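Local atomic coordinates of Phosphoglucomutase/phosphomannomutase family protein (PDB entry 3UW2), a protein that probably catalyses intramolecular phosphoryl transfer on sugar phosphates, as expected of a phosphohexose mutase, and holds a divalent metal ion, here zinc. Residues D266-G271 with S349-F354; P100-Y105 with F361-Y366; L197-G202 with F261-D266. All blocks are in the same frame, centred on the assembly; numbering follows the deposited sequence.

Overall arrangement
Contacts 1 and 3 carry the zinc ligands, and contact 2 lies behind them, the Asp362 side chain about 7 Å from the metal. Contacts 1 and 3 share Asp266, and their strands 259-263 and 270-273 are neighbours in one sheet; their centres are about 11 Å apart. Arg269 NE of contact 1 lies 2.9 Å from Asp264 OD2 of contact 3 in a salt bridge. Contact 2, centred about 8 Å from contact 1, supplies a second-shell group, Thr101 OG1, 2.6 Å from Asp266 OD2. Separately, Asp362 OD2 holds His351 ND1 at 2.6 Å, and Asp268 OD2 meets that ring's edge. Contacts 2 and 3, about 14 Å apart, meet where Gly364 O packs on Phe263 CE1.

Contact 1. Residues D266-G271 with S349-F354; sequences DGDRLG and SGHVFF. With ZN (zinc ion), chain K.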
loop_
_atom_site.group_PDB
_atom_site.type_symbol
_atom_site.label_atom_id
_atom_site.label_comp_id
_atom_site.label_asym_id
_atom_site.label_seq_id
_atom_site.Cartn_x
_atom_site.Cartn_y
_atom_site.Cartn_z
ATOM N N ASP A 266 -5.971 -4.423 -5.983
ATOM C CA ASP A 266 -6.955 -3.380 -5.716
ATOM C C ASP A 266 -6.470 -1.952 -6.051
ATOM O O ASP A 266 -7.168 -0.956 -5.766
ATOM C CB ASP A 266 -7.494 -3.466 -4.247
ATOM C CG ASP A 266 -6.401 -3.203 -3.219
ATOM O OD1 ASP A 266 -5.246 -3.396 -3.619
ATOM O OD2 ASP A 266 -6.612 -2.816 -2.037
ATOM N N GLY A 267 -5.288 -1.829 -6.622
ATOM C CA GLY A 267 -4.837 -0.521 -7.154
ATOM C C GLY A 267 -4.182 0.399 -6.066
ATOM O O GLY A 267 -3.982 1.564 -6.303
ATOM N N ASP A 268 -3.887 -0.092 -4.869
ATOM C CA ASP A 268 -3.207 0.836 -3.909
ATOM C C ASP A 268 -1.656 0.639 -3.971
ATOM O O ASP A 268 -0.919 1.189 -3.157
ATOM C CB ASP A 268 -3.784 0.739 -2.497
ATOM C CG ASP A 268 -3.473 -0.579 -1.842
ATOM O OD1 ASP A 268 -2.856 -1.397 -2.530
ATOM O OD2 ASP A 268 -3.858 -0.829 -0.674
ATOM N N ARG A 269 -1.176 -0.140 -4.955
ATOM C CA ARG A 269 0.258 -0.270 -5.164
ATOM C C ARG A 269 0.599 -0.250 -6.656
ATOM O O ARG A 269 -0.108 -0.894 -7.470
ATOM C CB ARG A 269 0.817 -1.559 -4.564
ATOM C CG ARG A 269 0.709 -1.651 -3.057
ATOM C CD ARG A 269 1.518 -2.844 -2.525
ATOM N NE ARG A 269 0.816 -4.111 -2.713
ATOM C CZ ARG A 269 1.345 -5.320 -2.503
ATOM N NH1 ARG A 269 2.607 -5.458 -2.077
ATOM N NH2 ARG A 269 0.600 -6.402 -2.718
ATOM N N LEU A 270 1.684 0.447 -6.997
ATOM C CA LEU A 270 2.192 0.534 -8.379
ATOM C C LEU A 270 3.619 -0.050 -8.463
ATOM O O LEU A 270 4.513 0.342 -7.666
ATOM C CB LEU A 270 2.232 2.013 -8.835
ATOM C CG LEU A 270 2.916 2.334 -10.183
ATOM C CD1 LEU A 270 2.042 1.929 -11.331
ATOM C CD2 LEU A 270 3.225 3.832 -10.257
ATOM N N GLY A 271 3.791 -0.974 -9.421
ATOM C CA GLY A 271 5.125 -1.456 -9.875
ATOM C C GLY A 271 5.537 -0.732 -11.153
ATOM O O GLY A 271 4.682 -0.486 -12.018
ATOM N N SER A 349 7.389 -1.722 0.365
ATOM C CA SER A 349 6.232 -2.469 -0.221
ATOM C C SER A 349 5.456 -1.794 -1.355
ATOM O O SER A 349 4.652 -2.442 -1.998
ATOM C CB SER A 349 5.228 -2.783 0.854
ATOM O OG SER A 349 4.533 -1.575 1.100
ATOM N N GLY A 350 5.681 -0.511 -1.607
ATOM C CA GLY A 350 5.120 0.154 -2.777
ATOM C C GLY A 350 3.832 0.964 -2.566
ATOM O O GLY A 350 3.084 1.268 -3.538
ATOM N N HIS A 351 3.512 1.277 -1.316
ATOM C CA HIS A 351 2.407 2.228 -1.116
ATOM C C HIS A 351 3.036 3.580 -1.053
ATOM O O HIS A 351 4.008 3.766 -0.309
ATOM C CB HIS A 351 1.663 1.972 0.194
ATOM C CG HIS A 351 0.971 0.614 0.289
ATOM N ND1 HIS A 351 -0.364 0.464 0.175
ATOM C CD2 HIS A 351 1.479 -0.665 0.578
ATOM C CE1 HIS A 351 -0.712 -0.834 0.362
ATOM N NE2 HIS A 351 0.419 -1.527 0.603
ATOM N N VAL A 352 2.485 4.560 -1.771
ATOM C CA VAL A 352 3.075 5.889 -1.813
ATOM C C VAL A 352 1.955 6.862 -1.461
ATOM O O VAL A 352 0.838 6.782 -2.043
ATOM C CB VAL A 352 3.697 6.191 -3.212
ATOM C CG1 VAL A 352 4.374 7.573 -3.231
ATOM C CG2 VAL A 352 4.766 5.156 -3.569
ATOM N N PHE A 353 2.223 7.761 -0.509
ATOM C CA PHE A 353 1.156 8.581 0.026
ATOM C C PHE A 353 1.464 10.045 -0.295
ATOM O O PHE A 353 2.374 10.635 0.315
ATOM C CB PHE A 353 1.065 8.423 1.553
ATOM C CG PHE A 353 0.955 7.000 2.062
ATOM C CD1 PHE A 353 2.051 6.130 2.027
ATOM C CD2 PHE A 353 -0.224 6.564 2.691
ATOM C CE1 PHE A 353 1.955 4.829 2.591
ATOM C CE2 PHE A 353 -0.325 5.276 3.242
ATOM C CZ PHE A 353 0.768 4.416 3.191
ATOM N N PHE A 354 0.690 10.656 -1.198
ATOM C CA PHE A 354 0.799 12.107 -1.495
ATOM C C PHE A 354 -0.240 12.865 -0.672
ATOM O O PHE A 354 -1.426 12.621 -0.857
ATOM C CB PHE A 354 0.497 12.409 -2.988
ATOM C CG PHE A 354 1.555 11.886 -3.936
ATOM C CD1 PHE A 354 2.667 12.684 -4.263
ATOM C CD2 PHE A 354 1.490 10.545 -4.422
ATOM C CE1 PHE A 354 3.678 12.188 -5.117
ATOM C CE2 PHE A 354 2.490 10.083 -5.280
ATOM C CZ PHE A 354 3.570 10.893 -5.617
HETATM ZN ZN ZN K . -3.317 -3.482 -2.570
HETATM O O HOH W 1 0.302 3.949 -3.844
HETATM O O HOH W 2 2.337 3.141 -5.371
#
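Arg269 and His351 mark the nearest backbone approach, with CA atoms 5.2 Å apart; that is within the range of paired strands, yet two waters join the backbones. Water 1 donates to Asp268 O and accepts from Val352 N; water 2 accepts from Leu270 N and donates to Gly350 O at 2.7 Å. Among the side chains, Arg269 lies over a face of the His351 ring, its CG 3.7 Å from the ring centroid and only 10° off the normal, a CH-pi contact. A bend at chi3 (-78°) then turns the guanidinium nearly parallel to the imidazole, the planes 15° apart, with NE directed to Asp264. Arg269 CD sits 3.2 Å from Ser349 O, which meets the guanidinium at its edge. At the rim of the imidazole, Asp268 OD2 approaches His351 CE1 to 3.3 Å, while ND1 has Asp362 as its partner. Asp268 OD1 binds zinc at 2.1 Å and Asp266 OD1 at 2.2 Å; their OD2 atoms both form salt bridges with Lys140. The Asp-Gly-Asp-Gly-Asp-Arg metal loop thus faces the Gly-Glu-Met-Ser-Gly loop, which in phosphohexose mutases probably recognises the sugar.

Contact 2. Residues P100-Y105 with F361-Y366; sequences PTPVGY and FDDGLY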
loop_
_atom_site.group_PDB
_atom_site.type_symbol
_atom_site.label_atom_id
_atom_site.label_comp_id
_atom_site.label_asym_id
_atom_site.label_seq_id
_atom_site.Cartn_x
_atom_site.Cartn_y
_atom_site.Cartn_z
ATOM N N PRO A 100 -11.116 0.610 -7.625
ATOM C CA PRO A 100 -9.863 0.421 -6.856
ATOM C C PRO A 100 -10.023 0.972 -5.434
ATOM O O PRO A 100 -10.868 1.885 -5.195
ATOM C CB PRO A 100 -8.852 1.317 -7.626
ATOM C CG PRO A 100 -9.343 1.207 -9.065
ATOM C CD PRO A 100 -10.869 1.381 -8.863
ATOM N N THR A 101 -9.360 0.341 -4.491
ATOM C CA THR A 101 -9.333 0.760 -3.083
ATOM C C THR A 101 -9.122 2.278 -2.839
ATOM O O THR A 101 -9.947 2.890 -2.143
ATOM C CB THR A 101 -8.243 -0.076 -2.340
ATOM O OG1 THR A 101 -8.780 -1.390 -2.171
ATOM C CG2 THR A 101 -7.945 0.445 -0.949
ATOM N N PRO A 102 -8.129 2.929 -3.499
ATOM C CA PRO A 102 -7.953 4.336 -3.209
ATOM C C PRO A 102 -9.133 5.130 -3.740
ATOM O O PRO A 102 -9.303 6.264 -3.331
ATOM C CB PRO A 102 -6.668 4.742 -3.978
ATOM C CG PRO A 102 -6.521 3.688 -4.979
ATOM C CD PRO A 102 -7.159 2.442 -4.493
ATOM N N VAL A 103 -9.937 4.570 -4.648
ATOM C CA VAL A 103 -11.159 5.319 -5.081
ATOM C C VAL A 103 -12.224 5.352 -3.938
ATOM O O VAL A 103 -12.935 6.340 -3.751
ATOM C CB VAL A 103 -11.748 4.756 -6.434
ATOM C CG1 VAL A 103 -13.046 5.508 -6.842
ATOM C CG2 VAL A 103 -10.680 4.941 -7.514
ATOM N N GLY A 104 -12.358 4.256 -3.200
ATOM C CA GLY A 104 -13.175 4.229 -1.973
ATOM C C GLY A 104 -12.602 5.263 -0.956
ATOM O O GLY A 104 -13.380 6.065 -0.372
ATOM N N TYR A 105 -11.271 5.337 -0.809
ATOM C CA TYR A 105 -10.656 6.353 0.081
ATOM C C TYR A 105 -11.018 7.750 -0.421
ATOM O O TYR A 105 -11.341 8.654 0.356
ATOM C CB TYR A 105 -9.126 6.260 0.102
ATOM C CG TYR A 105 -8.563 4.978 0.660
ATOM C CD1 TYR A 105 -9.305 4.116 1.506
ATOM C CD2 TYR A 105 -7.244 4.612 0.337
ATOM C CE1 TYR A 105 -8.681 2.912 2.033
ATOM C CE2 TYR A 105 -6.657 3.490 0.872
ATOM C CZ TYR A 105 -7.367 2.627 1.698
ATOM O OH TYR A 105 -6.671 1.436 2.139
ATOM N N PHE A 361 -3.956 9.687 1.184
ATOM C CA PHE A 361 -4.070 8.204 1.145
ATOM C C PHE A 361 -3.180 7.642 0.038
ATOM O O PHE A 361 -2.897 8.319 -0.980
ATOM C CB PHE A 361 -5.531 7.702 0.977
ATOM C CG PHE A 361 -6.269 8.333 -0.190
ATOM C CD1 PHE A 361 -6.049 7.876 -1.480
ATOM C CD2 PHE A 361 -7.183 9.333 0.019
ATOM C CE1 PHE A 361 -6.728 8.403 -2.581
ATOM C CE2 PHE A 361 -7.889 9.897 -1.065
ATOM C CZ PHE A 361 -7.662 9.438 -2.353
ATOM N N ASP A 362 -2.736 6.407 0.250
ATOM C CA ASP A 362 -1.985 5.670 -0.731
ATOM C C ASP A 362 -2.901 5.347 -1.944
ATOM O O ASP A 362 -4.086 4.992 -1.788
ATOM C CB ASP A 362 -1.343 4.389 -0.101
ATOM C CG ASP A 362 -2.327 3.550 0.733
ATOM O OD1 ASP A 362 -3.278 4.154 1.316
ATOM O OD2 ASP A 362 -2.126 2.267 0.839
ATOM N N ASP A 363 -2.348 5.497 -3.133
ATOM C CA ASP A 363 -3.132 5.343 -4.373
ATOM C C ASP A 363 -2.124 5.039 -5.503
ATOM O O ASP A 363 -1.356 5.896 -5.918
ATOM C CB ASP A 363 -3.880 6.681 -4.656
ATOM C CG ASP A 363 -4.770 6.608 -5.888
ATOM O OD1 ASP A 363 -4.468 5.783 -6.802
ATOM O OD2 ASP A 363 -5.755 7.400 -5.948
ATOM N N GLY A 364 -2.147 3.816 -5.987
ATOM C CA GLY A 364 -1.334 3.402 -7.113
ATOM C C GLY A 364 -1.606 4.142 -8.423
ATOM O O GLY A 364 -0.669 4.357 -9.224
ATOM N N LEU A 365 -2.872 4.495 -8.670
ATOM C CA LEU A 365 -3.256 5.138 -9.923
ATOM C C LEU A 365 -2.818 6.629 -9.896
ATOM O O LEU A 365 -2.354 7.152 -10.910
ATOM C CB LEU A 365 -4.787 5.115 -10.119
ATOM C CG LEU A 365 -5.399 3.798 -10.673
ATOM C CD1 LEU A 365 -5.323 2.634 -9.694
ATOM C CD2 LEU A 365 -6.883 4.081 -11.002
ATOM N N TYR A 366 -3.049 7.305 -8.765
ATOM C CA TYR A 366 -2.519 8.624 -8.569
ATOM C C TYR A 366 -1.000 8.649 -8.591
ATOM O O TYR A 366 -0.422 9.542 -9.186
ATOM C CB TYR A 366 -3.042 9.235 -7.244
ATOM C CG TYR A 366 -2.718 10.702 -7.148
ATOM C CD1 TYR A 366 -3.325 11.638 -8.021
ATOM C CD2 TYR A 366 -1.788 11.185 -6.206
ATOM C CE1 TYR A 366 -2.982 13.026 -7.978
ATOM C CE2 TYR A 366 -1.461 12.540 -6.141
ATOM C CZ TYR A 366 -2.112 13.457 -6.996
ATOM O OH TYR A 366 -1.776 14.783 -6.903
HETATM O O HOH W 3 -4.418 0.753 1.383
#
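Tyr105 packs on Phe361 through its CB, which stands 3.7 Å from the centroid of the Phe361 ring and 17° off its normal, a CH-pi contact offset toward the rim. The two rings form an offset edge-to-face pair, the edge of Tyr105 directed at the face of Phe361, with centroids 5.7 Å apart and planes at 61°. On the Phe361 ring, CE1 lies 3.4 Å from Pro102 O. Pro102 CB in turn rests 3.3 Å from Asp363 CG, so that the pyrrolidine is laid across the carboxylate. Farther along, Pro100 CG and Leu365 CD2 make a looser apolar contact.

The two segments each lead into a helix. Pro100 holds the N-cap position of helix 101-107, and Asp363 that of helix 364-375. Asp363 caps through OD1, which accepts from Tyr366 N at 2.9 Å, from above the carboxylate plane, and weakly from Leu365 N; a chi1 of -178°, which turns CG away from the residue's own N, puts the carboxylate there. The Pro102-Asp363, Tyr105-Phe361 and Pro100-Leu365 contacts pack these two helix starts, one in domain I and one in domain III, together in the buried interior.

A water links the polar edge of the interface, accepting from Tyr105 OH at 2.5 Å and donating to Asp362 OD2 at 2.8 Å. That same OD2 also serves His351, whereas Asp362 O is buried without a polar partner. In the next shell, Tyr181 OH holds Asp363 OD2, Trp358 meets Phe361 edge-to-face, and Leu365 leans on Ala210 and Leu213 of helix 206-216.

Contact 3. Residues L197-G202 with F261-D266; sequences LVVDAG and FAFDGD. With ZN (zinc ion), chain K.
Strands 197-200 and 259-263 form a parallel pair at the heart of the alpha/beta/alpha domain II sheet, and the second runs straight into the metal-binding loop. Over the short stretches 197-200 and 261-263 the axes come within 4.7 Å at 14°, and Val199 pairs with Phe261 and Asp200 with Ala262. Three backbone bonds set the register. Phe261 N donates to Val198 O at 2.7 Å and Asp200 N to Phe261 O at 2.9 Å; Phe263 N donates to Asp200 O. Leu197 CD1 touches Phe261 CE2 at 3.7 Å. Val199 CG1, placed anti to the backbone N (chi1 175°), meets the edge of the Phe263 ring, 3.8 Å from CE2. At the end of the strand, Asp200 OD1 accepts from Gly202 N at 2.8 Å in an Asx turn, and OD2 is hydrogen-bonded to His235 NE2. A water bridges Ala201 O and Asp264 O. Beyond it, Asp264 OD2 binds zinc at 2.2 Å, alongside the other two aspartates, Asp266 and Asp268. Strands 221-224 and 270-273 flank the pair. Val199, Phe261 and Phe263 lie against Phe214 of helix 206-216, and Phe261 and Phe263 also touch helix 364-375 of domain III, whereas Val198 and Asp200 pack on helix 246-254.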
loop_
_atom_site.group_PDB
_atom_site.type_symbol
_atom_site.label_atom_id
_atom_site.label_comp_id
_atom_site.label_asym_id
_atom_site.label_seq_id
_atom_site.Cartn_x
_atom_site.Cartn_y
_atom_site.Cartn_z
ATOM N N LEU A 197 2.642 3.778 -22.700
ATOM C CA LEU A 197 2.799 2.917 -21.496
ATOM C C LEU A 197 2.281 1.503 -21.699
ATOM O O LEU A 197 1.295 1.310 -22.391
ATOM C CB LEU A 197 1.949 3.423 -20.328
ATOM C CG LEU A 197 1.649 4.808 -19.912
ATOM C CD1 LEU A 197 1.182 4.681 -18.468
ATOM C CD2 LEU A 197 2.970 5.531 -19.990
ATOM N N VAL A 198 2.925 0.548 -21.046
ATOM C CA VAL A 198 2.385 -0.788 -20.879
ATOM C C VAL A 198 1.685 -0.743 -19.521
ATOM O O VAL A 198 2.305 -0.318 -18.528
ATOM C CB VAL A 198 3.531 -1.818 -20.917
ATOM C CG1 VAL A 198 3.008 -3.208 -20.526
ATOM C CG2 VAL A 198 4.095 -1.869 -22.337
ATOM N N VAL A 199 0.386 -1.057 -19.477
ATOM C CA VAL A 199 -0.351 -1.130 -18.168
ATOM C C VAL A 199 -0.852 -2.571 -17.966
ATOM O O VAL A 199 -1.603 -3.097 -18.794
ATOM C CB VAL A 199 -1.507 -0.139 -18.161
ATOM C CG1 VAL A 199 -2.361 -0.281 -16.882
ATOM C CG2 VAL A 199 -0.982 1.311 -18.323
ATOM N N ASP A 200 -0.359 -3.206 -16.911
ATOM C CA ASP A 200 -0.707 -4.581 -16.484
ATOM C C ASP A 200 -1.469 -4.553 -15.155
ATOM O O ASP A 200 -0.910 -4.153 -14.090
ATOM C CB ASP A 200 0.578 -5.401 -16.293
ATOM C CG ASP A 200 0.293 -6.918 -15.997
ATOM O OD1 ASP A 200 -0.669 -7.224 -15.285
ATOM O OD2 ASP A 200 1.055 -7.811 -16.413
ATOM N N ALA A 201 -2.750 -4.936 -15.199
ATOM C CA ALA A 201 -3.607 -4.931 -14.012
ATOM C C ALA A 201 -3.806 -6.382 -13.465
ATOM O O ALA A 201 -4.542 -6.562 -12.517
ATOM C CB ALA A 201 -4.960 -4.320 -14.357
ATOM N N GLY A 202 -3.236 -7.418 -14.115
ATOM C CA GLY A 202 -3.412 -8.799 -13.607
ATOM C C GLY A 202 -4.883 -9.207 -13.462
ATOM O O GLY A 202 -5.192 -9.996 -12.585
ATOM N N PHE A 261 3.782 -0.014 -16.295
ATOM C CA PHE A 261 3.169 0.104 -14.934
ATOM C C PHE A 261 2.409 -1.198 -14.645
ATOM O O PHE A 261 1.657 -1.668 -15.478
ATOM C CB PHE A 261 2.099 1.199 -14.876
ATOM C CG PHE A 261 2.616 2.623 -14.845
ATOM C CD1 PHE A 261 3.977 2.918 -14.733
ATOM C CD2 PHE A 261 1.686 3.685 -14.872
ATOM C CE1 PHE A 261 4.417 4.248 -14.687
ATOM C CE2 PHE A 261 2.110 5.015 -14.859
ATOM C CZ PHE A 261 3.483 5.299 -14.734
ATOM N N ALA A 262 2.585 -1.767 -13.458
ATOM C CA ALA A 262 1.822 -2.966 -13.049
ATOM C C ALA A 262 1.137 -2.705 -11.693
ATOM O O ALA A 262 1.780 -2.153 -10.800
ATOM C CB ALA A 262 2.745 -4.159 -12.953
ATOM N N PHE A 263 -0.171 -3.027 -11.572
ATOM C CA PHE A 263 -0.921 -2.683 -10.385
ATOM C C PHE A 263 -1.151 -3.934 -9.613
ATOM O O PHE A 263 -1.241 -5.017 -10.193
ATOM C CB PHE A 263 -2.260 -2.034 -10.773
ATOM C CG PHE A 263 -2.106 -0.672 -11.358
ATOM C CD1 PHE A 263 -1.833 0.416 -10.528
ATOM C CD2 PHE A 263 -2.222 -0.463 -12.718
ATOM C CE1 PHE A 263 -1.712 1.689 -11.074
ATOM C CE2 PHE A 263 -2.070 0.796 -13.267
ATOM C CZ PHE A 263 -1.829 1.883 -12.438
ATOM N N ASP A 264 -1.257 -3.809 -8.305
ATOM C CA ASP A 264 -1.697 -4.931 -7.520
ATOM C C ASP A 264 -3.238 -5.023 -7.616
ATOM O O ASP A 264 -3.863 -4.199 -8.280
ATOM C CB ASP A 264 -1.198 -4.828 -6.084
ATOM C CG ASP A 264 -1.981 -3.850 -5.250
ATOM O OD1 ASP A 264 -2.673 -2.930 -5.737
ATOM O OD2 ASP A 264 -1.779 -3.979 -4.051
ATOM N N GLY A 265 -3.832 -6.048 -7.003
ATOM C CA GLY A 265 -5.247 -6.356 -7.352
ATOM C C GLY A 265 -6.263 -5.317 -6.966
ATOM O O GLY A 265 -7.335 -5.290 -7.560
ATOM N N ASP A 266 -5.971 -4.423 -5.983
ATOM C CA ASP A 266 -6.955 -3.380 -5.716
ATOM C C ASP A 266 -6.470 -1.952 -6.051
ATOM O O ASP A 266 -7.168 -0.956 -5.766
ATOM C CB ASP A 266 -7.494 -3.466 -4.247
ATOM C CG ASP A 266 -6.401 -3.203 -3.219
ATOM O OD1 ASP A 266 -5.246 -3.396 -3.619
ATOM O OD2 ASP A 266 -6.612 -2.816 -2.037
HETATM ZN ZN ZN K . -3.317 -3.482 -2.570
HETATM O O HOH W 4 -0.444 -6.694 -12.190
HETATM O O HOH W 5 -5.773 -4.638 -10.664
#